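Long-range contact in protease (Helicobacter pylori, PDB 5EUF), which is a zinc-binding M16-family peptidase that probably cleaves the cytoplasmic domain of human junctional adhesion molecule A, weakening the gastric epithelial barrier: residues Val45-Ile51 with Asp170-Trp174. Residues are numbered along the deposited sequence; the frame is centred on the assembly and turned at random.
Sequences VMGKSGI and DIQNW
Asp170 holds CG beside its own backbone N (chi1 -78°), which brings the carboxylate up to Gly47 in the turn and Ser49 just after it. Ser49 sets OG between its backbone N and carbonyl carbon (chi1 71°). Asp170 OD2 accepts three hydrogen bonds. Gly47 N lies 2.8 Å from Asp170 OD2, on the syn side but tilted out of the carboxylate plane. Ser49 OG lies 2.7 Å from Asp170 OD2, on the anti side and also tilted. Ser49 N comes from above the carboxylate plane, 3.0 Å from Asp170 OD2. This grip probably favours the charged form of the acid. Ser49 OG is also hydrogen-bonded to Phe167 N. The turn is a type II beta turn from Val45 to Lys48. Gly50 is the N-cap of helix 51-58, which carries the zinc ligand His53 of this M16 peptidase. The contact thus ties the start of that helix to the end of helix 168-172. Trp174 turns its indole edge to the loop, and NE1 makes a weak hydrogen bond to Ser49 O at 3.1 Å, in the ring plane. Ile51 CG1 approaches the ring obliquely, 3.8 Å from Trp174 CD1. Lys48, bent at chi2, carries NZ to a salt bridge with Asp178. Gly47 O accepts a hydrogen bond from Tyr228 of the second subunit.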
ATOM      1  N   VAL B  45      -4.709   2.272   8.109  1.00 27.25           N
ATOM      2  CA  VAL B  45      -3.663   2.828   7.259  1.00 28.53           C
ATOM      3  C   VAL B  45      -2.457   1.895   7.284  1.00 25.53           C
ATOM      4  O   VAL B  45      -2.107   1.369   8.342  1.00 14.76           O
ATOM      5  CB  VAL B  45      -3.244   4.243   7.722  1.00 25.16           C
ATOM      6  CG1 VAL B  45      -2.107   4.763   6.871  1.00 30.61           C
ATOM      7  CG2 VAL B  45      -4.423   5.201   7.666  1.00 24.95           C
HETATM    8  N   MSE B  46      -1.829   1.681   6.129  1.00 25.67           N
HETATM    9  CA  MSE B  46      -0.699   0.761   6.052  1.00 25.35           C
HETATM   10  C   MSE B  46       0.452   1.228   6.940  1.00 24.48           C
HETATM   11  O   MSE B  46       0.901   2.369   6.854  1.00 25.28           O
HETATM   12  CB  MSE B  46      -0.224   0.597   4.610  1.00 15.73           C
HETATM   13  CG  MSE B  46       0.683  -0.608   4.411  1.00 16.31           C
HETATM   14 SE   MSE B  46       0.965  -1.072   2.537  0.52 25.99          SE
HETATM   15  CE  MSE B  46       1.823   0.575   1.949  1.00 63.18           C
ATOM     16  N   GLY B  47       0.920   0.327   7.793  1.00 23.97           N
ATOM     17  CA  GLY B  47       1.861   0.677   8.839  1.00 24.74           C
ATOM     18  C   GLY B  47       1.185   0.476  10.180  1.00 30.03           C
ATOM     19  O   GLY B  47       1.831   0.169  11.181  1.00 39.38           O
ATOM     20  N   LYS B  48      -0.135   0.647  10.183  1.00 38.91           N
ATOM     21  CA  LYS B  48      -0.952   0.459  11.377  1.00 35.88           C
ATOM     22  C   LYS B  48      -2.215  -0.334  11.042  1.00 34.94           C
ATOM     23  O   LYS B  48      -3.314   0.020  11.472  1.00 14.52           O
ATOM     24  CB  LYS B  48      -1.327   1.810  11.991  1.00 21.55           C
ATOM     25  CG  LYS B  48      -0.143   2.653  12.440  1.00 17.11           C
ATOM     26  CD  LYS B  48       0.636   1.960  13.543  1.00 21.86           C
ATOM     27  CE  LYS B  48       1.797   2.810  14.015  1.00 25.25           C
ATOM     28  NZ  LYS B  48       2.648   2.081  14.993  1.00 34.42           N
ATOM     29  N   SER B  49      -2.052  -1.407  10.270  1.00 38.24           N
ATOM     30  CA  SER B  49      -3.184  -2.209   9.814  1.00 26.07           C
ATOM     31  C   SER B  49      -3.474  -3.380  10.747  1.00 27.33           C
ATOM     32  O   SER B  49      -2.622  -3.783  11.539  1.00 27.93           O
ATOM     33  CB  SER B  49      -2.933  -2.735   8.404  1.00 18.39           C
ATOM     34  OG  SER B  49      -1.935  -3.741   8.418  1.00 22.03           O
ATOM     35  N   GLY B  50      -4.684  -3.923  10.642  1.00 25.13           N
ATOM     36  CA  GLY B  50      -5.107  -5.035  11.473  1.00 26.19           C
ATOM     37  C   GLY B  50      -5.574  -4.617  12.856  1.00 31.13           C
ATOM     38  O   GLY B  50      -5.888  -5.463  13.692  1.00 36.07           O
ATOM     39  N   ILE B  51      -5.620  -3.309  13.099  1.00 34.87           N
ATOM     40  CA  ILE B  51      -5.988  -2.786  14.412  1.00 30.78           C
ATOM     41  C   ILE B  51      -7.474  -2.983  14.695  1.00 30.01           C
ATOM     42  O   ILE B  51      -7.861  -3.326  15.813  1.00 35.96           O
ATOM     43  CB  ILE B  51      -5.633  -1.288  14.538  1.00 33.19           C
ATOM     44  CG1 ILE B  51      -4.116  -1.099  14.490  1.00 35.51           C
ATOM     45  CG2 ILE B  51      -6.184  -0.705  15.829  1.00 26.44           C
ATOM     46  CD1 ILE B  51      -3.665   0.312  14.803  1.00 32.64           C
ATOM     47  N   ASP B 170       3.156  -4.697  10.846  1.00 20.79           N
ATOM     48  CA  ASP B 170       2.202  -3.756  11.419  1.00 33.03           C
ATOM     49  C   ASP B 170       1.789  -4.246  12.795  1.00 36.27           C
ATOM     50  O   ASP B 170       1.895  -3.517  13.784  1.00 28.11           O
ATOM     51  CB  ASP B 170       0.981  -3.594  10.518  1.00 20.21           C
ATOM     52  CG  ASP B 170       1.251  -2.693   9.340  1.00 22.11           C
ATOM     53  OD1 ASP B 170       2.435  -2.380   9.107  1.00 21.60           O
ATOM     54  OD2 ASP B 170       0.289  -2.297   8.648  1.00 34.86           O
ATOM     55  N   ILE B 171       1.328  -5.493  12.838  1.00 33.28           N
ATOM     56  CA  ILE B 171       0.961  -6.162  14.078  1.00 34.78           C
ATOM     57  C   ILE B 171       2.092  -6.092  15.090  1.00 35.35           C
ATOM     58  O   ILE B 171       1.876  -5.815  16.268  1.00 49.95           O
ATOM     59  CB  ILE B 171       0.605  -7.645  13.831  1.00 38.32           C
ATOM     60  CG1 ILE B 171      -0.594  -7.762  12.888  1.00 19.36           C
ATOM     61  CG2 ILE B 171       0.332  -8.356  15.147  1.00 40.34           C
ATOM     62  CD1 ILE B 171      -0.962  -9.186  12.540  1.00 19.30           C
ATOM     63  N   GLN B 172       3.307  -6.326  14.614  1.00 35.76           N
ATOM     64  CA  GLN B 172       4.472  -6.383  15.483  1.00 27.81           C
ATOM     65  C   GLN B 172       4.842  -5.011  16.040  1.00 30.76           C
ATOM     66  O   GLN B 172       5.494  -4.916  17.078  1.00 49.53           O
ATOM     67  CB  GLN B 172       5.659  -6.980  14.725  1.00 25.63           C
ATOM     68  CG  GLN B 172       6.612  -7.765  15.604  1.00 50.69           C
ATOM     69  CD  GLN B 172       5.963  -8.997  16.198  1.00 45.77           C
ATOM     70  OE1 GLN B 172       5.036  -9.561  15.618  1.00 31.89           O
ATOM     71  NE2 GLN B 172       6.444  -9.418  17.363  1.00 63.38           N
ATOM     72  N   ASN B 173       4.420  -3.951  15.360  1.00 24.23           N
ATOM     73  CA  ASN B 173       4.808  -2.601  15.759  1.00 40.57           C
ATOM     74  C   ASN B 173       3.667  -1.755  16.316  1.00 40.90           C
ATOM     75  O   ASN B 173       3.792  -0.534  16.428  1.00 31.66           O
ATOM     76  CB  ASN B 173       5.448  -1.873  14.579  1.00 39.57           C
ATOM     77  CG  ASN B 173       6.874  -2.311  14.333  1.00 38.67           C
ATOM     78  OD1 ASN B 173       7.813  -1.731  14.878  1.00 45.86           O
ATOM     79  ND2 ASN B 173       7.046  -3.342  13.512  1.00 25.61           N
ATOM     80  N   TRP B 174       2.560  -2.402  16.662  1.00 35.84           N
ATOM     81  CA  TRP B 174       1.458  -1.711  17.321  1.00 23.08           C
ATOM     82  C   TRP B 174       1.917  -1.130  18.649  1.00 41.32           C
ATOM     83  O   TRP B 174       2.829  -1.658  19.283  1.00 35.60           O
ATOM     84  CB  TRP B 174       0.278  -2.654  17.561  1.00 28.19           C
ATOM     85  CG  TRP B 174      -0.485  -3.041  16.333  1.00 27.27           C
ATOM     86  CD1 TRP B 174      -0.571  -2.348  15.161  1.00 25.60           C
ATOM     87  CD2 TRP B 174      -1.274  -4.223  16.159  1.00 34.21           C
ATOM     88  NE1 TRP B 174      -1.366  -3.025  14.267  1.00 19.17           N
ATOM     89  CE2 TRP B 174      -1.810  -4.180  14.857  1.00 40.19           C
ATOM     90  CE3 TRP B 174      -1.580  -5.314  16.980  1.00 29.45           C
ATOM     91  CZ2 TRP B 174      -2.634  -5.186  14.355  1.00 40.17           C
ATOM     92  CZ3 TRP B 174      -2.400  -6.310  16.480  1.00 36.50           C
ATOM     93  CH2 TRP B 174      -2.917  -6.239  15.181  1.00 38.31           C
TER